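Local coordinates for tudor domain-containing protein 1 (Mus musculus, PDB 4B9W), which serves as a germline scaffold whose Tudor domains bind arginine-methylated Piwi proteins, supporting piRNA-guided repression of transposons during spermatogenesis, at residues V11-T14 / V15-V19; I136-N140 / K141-K145; A149-Q152 / A153-G157; S188-L191 / I192-L196. One frame throughout, in Å; residues are numbered along the deposited sequence.

Contact 1: V11-T14 / V15-V19; sequences VEFT and VDETV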
loop_
_atom_site.group_PDB
_atom_site.type_symbol
_atom_site.label_atom_id
_atom_site.label_comp_id
_atom_site.label_asym_id
_atom_site.label_seq_id
_atom_site.Cartn_x
_atom_site.Cartn_y
_atom_site.Cartn_z
ATOM N N VAL A 11 -13.475 -14.457 5.450
ATOM C CA VAL A 11 -13.564 -15.574 6.367
ATOM C C VAL A 11 -13.658 -14.956 7.753
ATOM O O VAL A 11 -13.027 -13.933 8.029
ATOM C CB VAL A 11 -12.337 -16.521 6.288
ATOM C CG1 VAL A 11 -12.465 -17.658 7.295
ATOM C CG2 VAL A 11 -12.197 -17.076 4.884
ATOM N N GLU A 12 -14.470 -15.569 8.606
ATOM C CA GLU A 12 -14.738 -15.038 9.937
ATOM C C GLU A 12 -14.206 -15.976 11.010
ATOM O O GLU A 12 -14.224 -17.203 10.830
ATOM C CB GLU A 12 -16.245 -14.806 10.108
ATOM C CG GLU A 12 -16.813 -13.709 9.204
ATOM C CD GLU A 12 -16.258 -12.342 9.535
ATOM O OE1 GLU A 12 -15.510 -12.252 10.529
ATOM O OE2 GLU A 12 -16.569 -11.347 8.831
ATOM N N PHE A 13 -13.750 -15.374 12.115
ATOM C CA PHE A 13 -13.131 -16.089 13.238
ATOM C C PHE A 13 -13.688 -15.719 14.608
ATOM O O PHE A 13 -14.251 -14.639 14.809
ATOM C CB PHE A 13 -11.614 -15.789 13.286
ATOM C CG PHE A 13 -10.902 -16.084 12.007
ATOM C CD1 PHE A 13 -10.455 -17.375 11.727
ATOM C CD2 PHE A 13 -10.725 -15.096 11.058
ATOM C CE1 PHE A 13 -9.828 -17.663 10.533
ATOM C CE2 PHE A 13 -10.085 -15.380 9.861
ATOM C CZ PHE A 13 -9.642 -16.657 9.597
ATOM N N THR A 14 -13.452 -16.606 15.574
ATOM C CA THR A 14 -13.620 -16.262 16.975
ATOM C C THR A 14 -12.248 -16.095 17.666
ATOM O O THR A 14 -11.250 -16.737 17.295
ATOM C CB THR A 14 -14.473 -17.297 17.713
ATOM O OG1 THR A 14 -13.798 -18.548 17.686
ATOM C CG2 THR A 14 -15.879 -17.430 17.063
ATOM N N VAL A 15 -12.221 -15.234 18.682
ATOM C CA VAL A 15 -10.988 -14.957 19.401
ATOM C C VAL A 15 -10.530 -16.267 20.043
ATOM O O VAL A 15 -11.347 -17.026 20.554
ATOM C CB VAL A 15 -11.172 -13.821 20.429
ATOM C CG1 VAL A 15 -9.902 -13.594 21.229
ATOM C CG2 VAL A 15 -11.595 -12.535 19.716
ATOM N N ASP A 16 -9.231 -16.541 19.926
ATOM C CA ASP A 16 -8.595 -17.804 20.346
ATOM C C ASP A 16 -8.976 -19.061 19.574
ATOM O O ASP A 16 -8.582 -20.161 19.973
ATOM C CB ASP A 16 -8.759 -18.055 21.845
ATOM C CG ASP A 16 -7.859 -17.185 22.666
ATOM O OD1 ASP A 16 -6.816 -16.723 22.135
ATOM O OD2 ASP A 16 -8.190 -16.962 23.853
ATOM N N GLU A 17 -9.665 -18.901 18.446
ATOM C CA GLU A 17 -9.875 -20.015 17.522
ATOM C C GLU A 17 -8.539 -20.604 17.064
ATOM O O GLU A 17 -7.608 -19.872 16.726
ATOM C CB GLU A 17 -10.674 -19.553 16.310
ATOM C CG GLU A 17 -11.062 -20.673 15.361
ATOM C CD GLU A 17 -11.921 -20.197 14.202
ATOM O OE1 GLU A 17 -12.581 -19.127 14.315
ATOM O OE2 GLU A 17 -11.958 -20.912 13.181
ATOM N N THR A 18 -8.426 -21.929 17.078
ATOM C CA THR A 18 -7.239 -22.581 16.519
ATOM C C THR A 18 -7.602 -23.325 15.241
ATOM O O THR A 18 -8.584 -24.065 15.186
ATOM C CB THR A 18 -6.563 -23.523 17.515
ATOM O OG1 THR A 18 -7.486 -24.553 17.883
ATOM C CG2 THR A 18 -6.152 -22.774 18.725
ATOM N N VAL A 19 -6.820 -23.082 14.202
ATOM C CA VAL A 19 -7.160 -23.517 12.873
ATOM C C VAL A 19 -5.884 -23.683 12.039
ATOM O O VAL A 19 -4.925 -22.938 12.184
ATOM C CB VAL A 19 -8.143 -22.511 12.231
ATOM C CG1 VAL A 19 -7.576 -21.105 12.321
ATOM C CG2 VAL A 19 -8.487 -22.915 10.793
#

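Contact 2: I136-N140 / K141-K145; sequences IQPPN and KHWTK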
loop_
_atom_site.group_PDB
_atom_site.type_symbol
_atom_site.label_atom_id
_atom_site.label_comp_id
_atom_site.label_asym_id
_atom_site.label_seq_id
_atom_site.Cartn_x
_atom_site.Cartn_y
_atom_site.Cartn_z
ATOM N N ILE A 136 5.764 -9.548 18.361
ATOM C CA ILE A 136 7.062 -9.132 17.793
ATOM C C ILE A 136 7.004 -7.795 17.037
ATOM O O ILE A 136 5.945 -7.316 16.674
ATOM C CB ILE A 136 7.631 -10.200 16.843
ATOM C CG1 ILE A 136 6.653 -10.455 15.677
ATOM C CG2 ILE A 136 7.939 -11.489 17.601
ATOM C CD1 ILE A 136 7.308 -11.032 14.451
ATOM N N GLN A 137 8.171 -7.208 16.813
ATOM C CA GLN A 137 8.318 -5.931 16.112
ATOM C C GLN A 137 9.719 -5.888 15.467
ATOM O O GLN A 137 10.628 -6.582 15.927
ATOM C CB GLN A 137 8.149 -4.765 17.109
ATOM C CG GLN A 137 9.204 -4.731 18.228
ATOM C CD GLN A 137 8.968 -3.610 19.224
ATOM O OE1 GLN A 137 8.591 -2.504 18.842
ATOM N NE2 GLN A 137 9.172 -3.894 20.512
ATOM N N PRO A 138 9.900 -5.093 14.397
ATOM C CA PRO A 138 11.238 -4.984 13.785
ATOM C C PRO A 138 12.256 -4.343 14.731
ATOM O O PRO A 138 11.878 -3.512 15.539
ATOM C CB PRO A 138 11.008 -4.079 12.566
ATOM C CG PRO A 138 9.651 -3.468 12.740
ATOM C CD PRO A 138 8.864 -4.361 13.639
ATOM N N PRO A 139 13.531 -4.757 14.665
ATOM C CA PRO A 139 14.547 -4.142 15.543
ATOM C C PRO A 139 14.640 -2.630 15.376
ATOM O O PRO A 139 14.700 -1.910 16.364
ATOM C CB PRO A 139 15.850 -4.815 15.109
ATOM C CG PRO A 139 15.427 -6.126 14.540
ATOM C CD PRO A 139 14.071 -5.909 13.921
ATOM N N ASN A 140 14.643 -2.156 14.135
ATOM C CA ASN A 140 14.525 -0.730 13.880
ATOM C C ASN A 140 13.078 -0.484 13.452
ATOM O O ASN A 140 12.172 -0.885 14.181
ATOM C CB ASN A 140 15.599 -0.244 12.908
ATOM C CG ASN A 140 16.418 0.905 13.485
ATOM O OD1 ASN A 140 16.367 2.030 12.991
ATOM N ND2 ASN A 140 17.156 0.628 14.555
ATOM N N LYS A 141 12.809 0.120 12.306
ATOM C CA LYS A 141 11.412 0.450 11.990
ATOM C C LYS A 141 10.850 -0.345 10.812
ATOM O O LYS A 141 9.723 -0.125 10.394
ATOM C CB LYS A 141 11.257 1.961 11.747
ATOM C CG LYS A 141 12.538 2.656 11.322
ATOM C CD LYS A 141 12.314 4.134 11.020
ATOM C CE LYS A 141 13.546 4.728 10.344
ATOM N NZ LYS A 141 13.862 3.986 9.088
ATOM N N HIS A 142 11.630 -1.274 10.285
ATOM C CA HIS A 142 11.269 -1.940 9.048
ATOM C C HIS A 142 11.673 -3.359 9.170
ATOM O O HIS A 142 12.725 -3.658 9.712
ATOM C CB HIS A 142 12.003 -1.304 7.862
ATOM C CG HIS A 142 11.620 0.139 7.597
ATOM N ND1 HIS A 142 10.428 0.489 7.070
ATOM C CD2 HIS A 142 12.327 1.327 7.800
ATOM C CE1 HIS A 142 10.370 1.832 6.941
ATOM N NE2 HIS A 142 11.531 2.345 7.387
ATOM N N TRP A 143 10.820 -4.244 8.670
ATOM C CA TRP A 143 11.156 -5.660 8.559
ATOM C C TRP A 143 12.298 -5.870 7.593
ATOM O O TRP A 143 12.204 -5.479 6.427
ATOM C CB TRP A 143 9.938 -6.443 8.079
ATOM C CG TRP A 143 8.756 -6.329 8.994
ATOM C CD1 TRP A 143 7.564 -5.652 8.758
ATOM C CD2 TRP A 143 8.605 -6.907 10.340
ATOM N NE1 TRP A 143 6.710 -5.779 9.823
ATOM C CE2 TRP A 143 7.270 -6.525 10.801
ATOM C CE3 TRP A 143 9.405 -7.679 11.168
ATOM C CZ2 TRP A 143 6.787 -6.907 12.047
ATOM C CZ3 TRP A 143 8.905 -8.056 12.409
ATOM C CH2 TRP A 143 7.627 -7.677 12.838
ATOM N N THR A 144 13.387 -6.474 8.054
ATOM C CA THR A 144 14.530 -6.763 7.179
ATOM C C THR A 144 14.210 -7.924 6.228
ATOM O O THR A 144 13.346 -8.744 6.542
ATOM C CB THR A 144 15.780 -7.126 7.999
ATOM O OG1 THR A 144 15.499 -8.267 8.825
ATOM C CG2 THR A 144 16.227 -5.938 8.868
ATOM N N LYS A 145 14.881 -7.962 5.066
ATOM C CA LYS A 145 14.852 -9.117 4.152
ATOM C C LYS A 145 15.212 -10.411 4.879
ATOM O O LYS A 145 14.593 -11.452 4.668
ATOM C CB LYS A 145 15.870 -8.953 3.019
ATOM C CG LYS A 145 15.518 -7.965 1.939
ATOM C CD LYS A 145 16.545 -8.012 0.806
ATOM C CE LYS A 145 17.866 -7.354 1.173
ATOM N NZ LYS A 145 18.755 -7.212 -0.008
#

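Contact 3: A149-Q152 / A153-G157; sequences ARFQ and ACVVG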
loop_
_atom_site.group_PDB
_atom_site.type_symbol
_atom_site.label_atom_id
_atom_site.label_comp_id
_atom_site.label_asym_id
_atom_site.label_seq_id
_atom_site.Cartn_x
_atom_site.Cartn_y
_atom_site.Cartn_z
ATOM N N ALA A 149 12.942 -13.521 5.066
ATOM C CA ALA A 149 13.375 -14.788 4.470
ATOM C C ALA A 149 13.479 -15.927 5.509
ATOM O O ALA A 149 13.203 -17.112 5.205
ATOM C CB ALA A 149 14.682 -14.604 3.708
ATOM N N ARG A 150 13.845 -15.592 6.738
ATOM C CA ARG A 150 13.854 -16.608 7.781
ATOM C C ARG A 150 12.425 -17.087 8.058
ATOM O O ARG A 150 12.173 -18.285 8.124
ATOM C CB ARG A 150 14.549 -16.115 9.062
ATOM C CG ARG A 150 14.582 -17.146 10.192
ATOM C CD ARG A 150 14.970 -18.553 9.725
ATOM N NE ARG A 150 16.413 -18.732 9.534
ATOM C CZ ARG A 150 17.002 -19.443 8.557
ATOM N NH1 ARG A 150 16.325 -20.059 7.568
ATOM N NH2 ARG A 150 18.314 -19.520 8.545
ATOM N N PHE A 151 11.493 -16.139 8.188
ATOM C CA PHE A 151 10.079 -16.429 8.379
ATOM C C PHE A 151 9.573 -17.360 7.273
ATOM O O PHE A 151 8.963 -18.375 7.576
ATOM C CB PHE A 151 9.277 -15.091 8.466
ATOM C CG PHE A 151 7.779 -15.238 8.670
ATOM C CD1 PHE A 151 7.233 -16.242 9.464
ATOM C CD2 PHE A 151 6.914 -14.296 8.117
ATOM C CE1 PHE A 151 5.859 -16.335 9.649
ATOM C CE2 PHE A 151 5.545 -14.388 8.294
ATOM C CZ PHE A 151 5.016 -15.412 9.073
ATOM N N GLN A 152 9.852 -17.005 6.013
ATOM C CA GLN A 152 9.448 -17.771 4.828
ATOM C C GLN A 152 9.964 -19.226 4.888
ATOM O O GLN A 152 9.219 -20.174 4.617
ATOM C CB GLN A 152 9.955 -17.041 3.568
ATOM C CG GLN A 152 9.932 -17.810 2.271
ATOM C CD GLN A 152 8.541 -18.155 1.835
ATOM O OE1 GLN A 152 7.576 -17.466 2.190
ATOM N NE2 GLN A 152 8.416 -19.206 1.037
ATOM N N ALA A 153 11.224 -19.385 5.282
ATOM C CA ALA A 153 11.834 -20.701 5.459
ATOM C C ALA A 153 11.157 -21.504 6.603
ATOM O O ALA A 153 11.146 -22.744 6.569
ATOM C CB ALA A 153 13.360 -20.576 5.671
ATOM N N CYS A 154 10.560 -20.814 7.582
ATOM C CA CYS A 154 9.719 -21.504 8.607
ATOM C C CYS A 154 8.344 -21.953 8.127
ATOM O O CYS A 154 7.726 -22.766 8.787
ATOM C CB CYS A 154 9.449 -20.619 9.824
ATOM S SG CYS A 154 10.909 -20.084 10.709
ATOM N N VAL A 155 7.828 -21.395 7.044
ATOM C CA VAL A 155 6.459 -21.746 6.634
ATOM C C VAL A 155 6.378 -22.447 5.276
ATOM O O VAL A 155 5.379 -23.120 4.999
ATOM C CB VAL A 155 5.511 -20.517 6.619
ATOM C CG1 VAL A 155 5.619 -19.733 7.911
ATOM C CG2 VAL A 155 5.791 -19.609 5.424
ATOM N N VAL A 156 7.389 -22.286 4.420
ATOM C CA VAL A 156 7.289 -22.824 3.056
ATOM C C VAL A 156 6.961 -24.340 3.026
ATOM O O VAL A 156 7.540 -25.112 3.788
ATOM C CB VAL A 156 8.567 -22.532 2.246
ATOM C CG1 VAL A 156 9.760 -23.325 2.786
ATOM C CG2 VAL A 156 8.324 -22.804 0.763
ATOM N N GLY A 157 6.014 -24.754 2.169
ATOM C CA GLY A 157 5.656 -26.180 2.022
ATOM C C GLY A 157 5.074 -26.871 3.252
ATOM O O GLY A 157 5.023 -28.098 3.331
#

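Contact 4: S188-L191 / I192-L196; sequences SDVL and IREQL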
loop_
_atom_site.group_PDB
_atom_site.type_symbol
_atom_site.label_atom_id
_atom_site.label_comp_id
_atom_site.label_asym_id
_atom_site.label_seq_id
_atom_site.Cartn_x
_atom_site.Cartn_y
_atom_site.Cartn_z
ATOM N N SER A 188 7.446 -17.331 15.989
ATOM C CA SER A 188 7.984 -16.138 16.685
ATOM C C SER A 188 9.229 -16.439 17.554
ATOM O O SER A 188 10.203 -15.677 17.540
ATOM C CB SER A 188 6.889 -15.460 17.532
ATOM O OG SER A 188 6.488 -16.268 18.641
ATOM N N ASP A 189 9.201 -17.551 18.290
ATOM C CA ASP A 189 10.359 -17.987 19.067
ATOM C C ASP A 189 11.592 -18.010 18.224
ATOM O O ASP A 189 12.637 -17.512 18.632
ATOM C CB ASP A 189 10.182 -19.404 19.646
ATOM C CG ASP A 189 11.347 -19.808 20.571
ATOM O OD1 ASP A 189 11.496 -19.207 21.658
ATOM O OD2 ASP A 189 12.131 -20.717 20.201
ATOM N N VAL A 190 11.465 -18.624 17.053
ATOM C CA VAL A 190 12.562 -18.740 16.106
ATOM C C VAL A 190 13.118 -17.377 15.780
ATOM O O VAL A 190 14.324 -17.153 15.922
ATOM C CB VAL A 190 12.112 -19.416 14.798
ATOM C CG1 VAL A 190 13.262 -19.513 13.817
ATOM C CG2 VAL A 190 11.496 -20.795 15.090
ATOM N N LEU A 191 12.241 -16.461 15.354
ATOM C CA LEU A 191 12.661 -15.108 14.953
ATOM C C LEU A 191 13.250 -14.275 16.104
ATOM O O LEU A 191 14.157 -13.461 15.888
ATOM C CB LEU A 191 11.488 -14.350 14.319
ATOM C CG LEU A 191 10.851 -14.936 13.045
ATOM C CD1 LEU A 191 9.855 -13.944 12.441
ATOM C CD2 LEU A 191 11.886 -15.344 12.010
ATOM N N ILE A 192 12.726 -14.458 17.318
ATOM C CA ILE A 192 13.247 -13.730 18.479
ATOM C C ILE A 192 14.613 -14.292 18.860
ATOM O O ILE A 192 15.576 -13.554 18.979
ATOM C CB ILE A 192 12.297 -13.796 19.691
ATOM C CG1 ILE A 192 10.944 -13.160 19.341
ATOM C CG2 ILE A 192 12.938 -13.096 20.897
ATOM C CD1 ILE A 192 9.814 -13.548 20.252
ATOM N N ARG A 193 14.671 -15.612 19.028
ATOM C CA ARG A 193 15.901 -16.310 19.396
ATOM C C ARG A 193 17.047 -15.935 18.459
ATOM O O ARG A 193 18.171 -15.717 18.902
ATOM C CB ARG A 193 15.695 -17.835 19.359
ATOM C CG ARG A 193 16.484 -18.573 20.412
ATOM C CD ARG A 193 16.885 -19.984 19.987
ATOM N NE ARG A 193 18.139 -20.404 20.636
ATOM C CZ ARG A 193 18.718 -21.601 20.497
ATOM N NH1 ARG A 193 18.175 -22.544 19.731
ATOM N NH2 ARG A 193 19.854 -21.863 21.136
ATOM N N GLU A 194 16.749 -15.864 17.162
ATOM C CA GLU A 194 17.764 -15.606 16.143
ATOM C C GLU A 194 18.116 -14.122 16.013
ATOM O O GLU A 194 18.908 -13.758 15.149
ATOM C CB GLU A 194 17.281 -16.095 14.786
ATOM C CG GLU A 194 16.827 -17.547 14.762
ATOM C CD GLU A 194 17.727 -18.446 13.967
ATOM O OE1 GLU A 194 18.950 -18.196 13.969
ATOM O OE2 GLU A 194 17.206 -19.395 13.356
ATOM N N GLN A 195 17.519 -13.272 16.845
ATOM C CA GLN A 195 17.837 -11.836 16.893
ATOM C C GLN A 195 17.318 -11.063 15.672
ATOM O O GLN A 195 17.707 -9.923 15.457
ATOM C CB GLN A 195 19.351 -11.600 17.036
ATOM C CG GLN A 195 20.102 -12.555 17.952
ATOM C CD GLN A 195 20.063 -12.114 19.391
ATOM O OE1 GLN A 195 19.413 -12.749 20.217
ATOM N NE2 GLN A 195 20.748 -11.012 19.700
ATOM N N LEU A 196 16.417 -11.670 14.906
ATOM C CA LEU A 196 15.909 -11.079 13.679
ATOM C C LEU A 196 14.735 -10.138 13.938
ATOM O O LEU A 196 14.418 -9.289 13.095
ATOM C CB LEU A 196 15.472 -12.163 12.716
ATOM C CG LEU A 196 16.541 -13.190 12.372
ATOM C CD1 LEU A 196 15.970 -14.216 11.418
ATOM C CD2 LEU A 196 17.776 -12.509 11.779
#

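Contact 1: V11-T14 / V15-V19
Glu17 reaches back across a tight turn to grip the backbone just ahead of it. With CG anti to its own backbone N (chi1 -174°) and the rest of the chain extended, the carboxylate is brought to the N-H of Thr14, and Thr14 N donates to Glu17 OE1 over 2.9 Å. The bond is nearly straight, 163° at the hydrogen, and meets the oxygen almost along its C-O axis. The same OE1 sits at the edge of the Phe13 ring, near the ring plane, 3.8 Å from Phe13 CD1; ring and carboxylate planes are turned 50° apart, and the two side chains cross at about a right angle. Thr14 OG1 lies against Glu17 CB at 3.6 Å, also crosswise. Further along, Phe13 CE1 only grazes Val19 CG1. The other carboxylate oxygen, OE2, forms a salt bridge with Lys38, which would probably favour the charged form of Glu17, while the Phe13 ring meets that of Phe36. In the backbone, Glu17 N donates to Thr14 O at 2.9 Å and so closes a type II beta turn from Thr14 to Glu17, with Asp16 at positive phi; the carboxylate bond braces this turn, which leads the chain into strand 18-26 of the extended Tudor domain.

Contact 2: I136-N140 / K141-K145
Pro138 lies against the indole of Trp143, and this CH-pi contact is the main side-chain interaction of the loop. Pro138 CD stands over one face of the six-membered ring, 3.6 Å from its centroid and 13° off the ring normal, so the CD methylene, not the whole proline ring, covers that part of the indole. A chi1 of -60° at Trp143 swings the benzo end of the indole back over the chain that precedes it.

Apolar packing extends the contact. Ile136 CD1 touches Trp143 CH2 at 3.7 Å, meeting the ring obliquely, with the two side chains at about a right angle. The backbone of Gln137 contributes as well, its CA lying 3.8 Å from Trp143 CH2. Trp143 also packs on the backbone of the bound MILI peptide.

The rest of the proline ring lies against the backbone of the following residues: Pro138 CB is 3.4 Å from His142 O, and Pro138 CG rests 3.9 Å from Lys141 C.

Polar bonds run to partners beyond the loop, from Gln137 NE2 to Arg199 O and from Lys145 NZ to Ala66 O of the second subunit. The proline-tryptophan pair lies within the connection from strand 136-137 to helix 145-155, beside the bound peptide; this connection ends at Thr144, the N-cap of the helix, whose OG1 bonds to Ala147 N.

Contact 3: A149-Q152 / A153-G157
Gln152 bends along its helix to lie beside Val156, one turn on. Because CG is anti to the backbone N, CB and CG both lie by the amide of the next residue, CG 3.6 Å from Ala153 N. The bend at the following bond (chi2 65°) then turns the amide toward Val156. At the tip, NE2 rests 3.5 Å from Val156 CB and near Val156 CG2, a van der Waals contact of the amide nitrogen with an aliphatic side chain, while OE1 bonds to a glycerol molecule, probably from the crystallisation liquor. The side chain also packs on an apolar side chain of the bound peptide, which places this part of the helix at the rim of the peptide site.

In the backbone, helix 145-155 shows its regular bonding: Ala153 N and Cys154 N make i to i+4 bonds to Ala149 O and Arg150 O. Gln152 O accepts twice. Val156 N approaches it at 2.8 Å, nearly along the C=O axis, as an i to i+4 bond, whereas Val155 N, at 3.1 Å, makes an i to i+3 bond from above the carbonyl plane, 66° out of it. Val156 itself has non-helical backbone angles.

On the buried side, Phe151 CE1 meets Val155 CG1 at 3.8 Å, the ring lying oblique to the methyl; the same ring makes an edge-to-face contact with Phe32. Towards the surface, one of the contacts of Arg150 is with Ala153: the side chain, bent at chi2 and chi3, turns the edge of its guanidinium to the methyl, with NH1 3.6 Å from Ala153 CB.

Contact 4: S188-L191 / I192-L196
Ile192 N and Arg193 N donate to Ser188 O and Asp189 O, both at 2.8 Å, in the final turn of helix 187-193. The helix then ends in a Schellman motif: Gln195 takes positive phi (72°), Leu196 N reaches back to Leu191 O at 3.0 Å, and Gln195 N bonds to Ile192 O. Leu196 N meets its acceptor almost head-on, at a C=O...donor angle of 171°. The turn back is thereby held by two bonds, and the chain heads on to strand 198-199.

Around this backbone the side chains pack on the helix surface. The chi1 of Ile192 (-61°) lays its longer branch on the preceding turn, with CG1 3.2 Å from Ser188 O. Glu194 OE2 makes a long, weak ion pair with Arg150 of the neighbouring helix 145-155. Leu191 is buried against Pro29 and Val197 as well as that same helix. Across the Schellman turn, its branch end meets the side chain of the residue whose amide its carbonyl receives: Leu191 CD2 stands 4.3 Å from Leu196 CD1.

How the contacts relate
The four contacts follow in series along the chain. Contact 1 comes first, at the entry to strand 18-26 of the six-stranded mixed sheet, and stands apart, its centre 23 to 27 Å from the others. The other three lie near one another, with centres 12 Å (contacts 2 and 4), 13 Å (3 and 4) and 16 Å (2 and 3) apart. Contact 2 leads from strand 136-137 directly into helix 145-155, which carries contact 3. Contact 4, on helix 187-193, touches both: Ile136 CG2 packs on Ile192 CD1, Arg150 CB meets Leu196 CD1 and Cys154 SG meets Val190 CG1. Two helices and a short strand are thus packed together, with contacts 2 and 3 both bordering the bound MILI peptide.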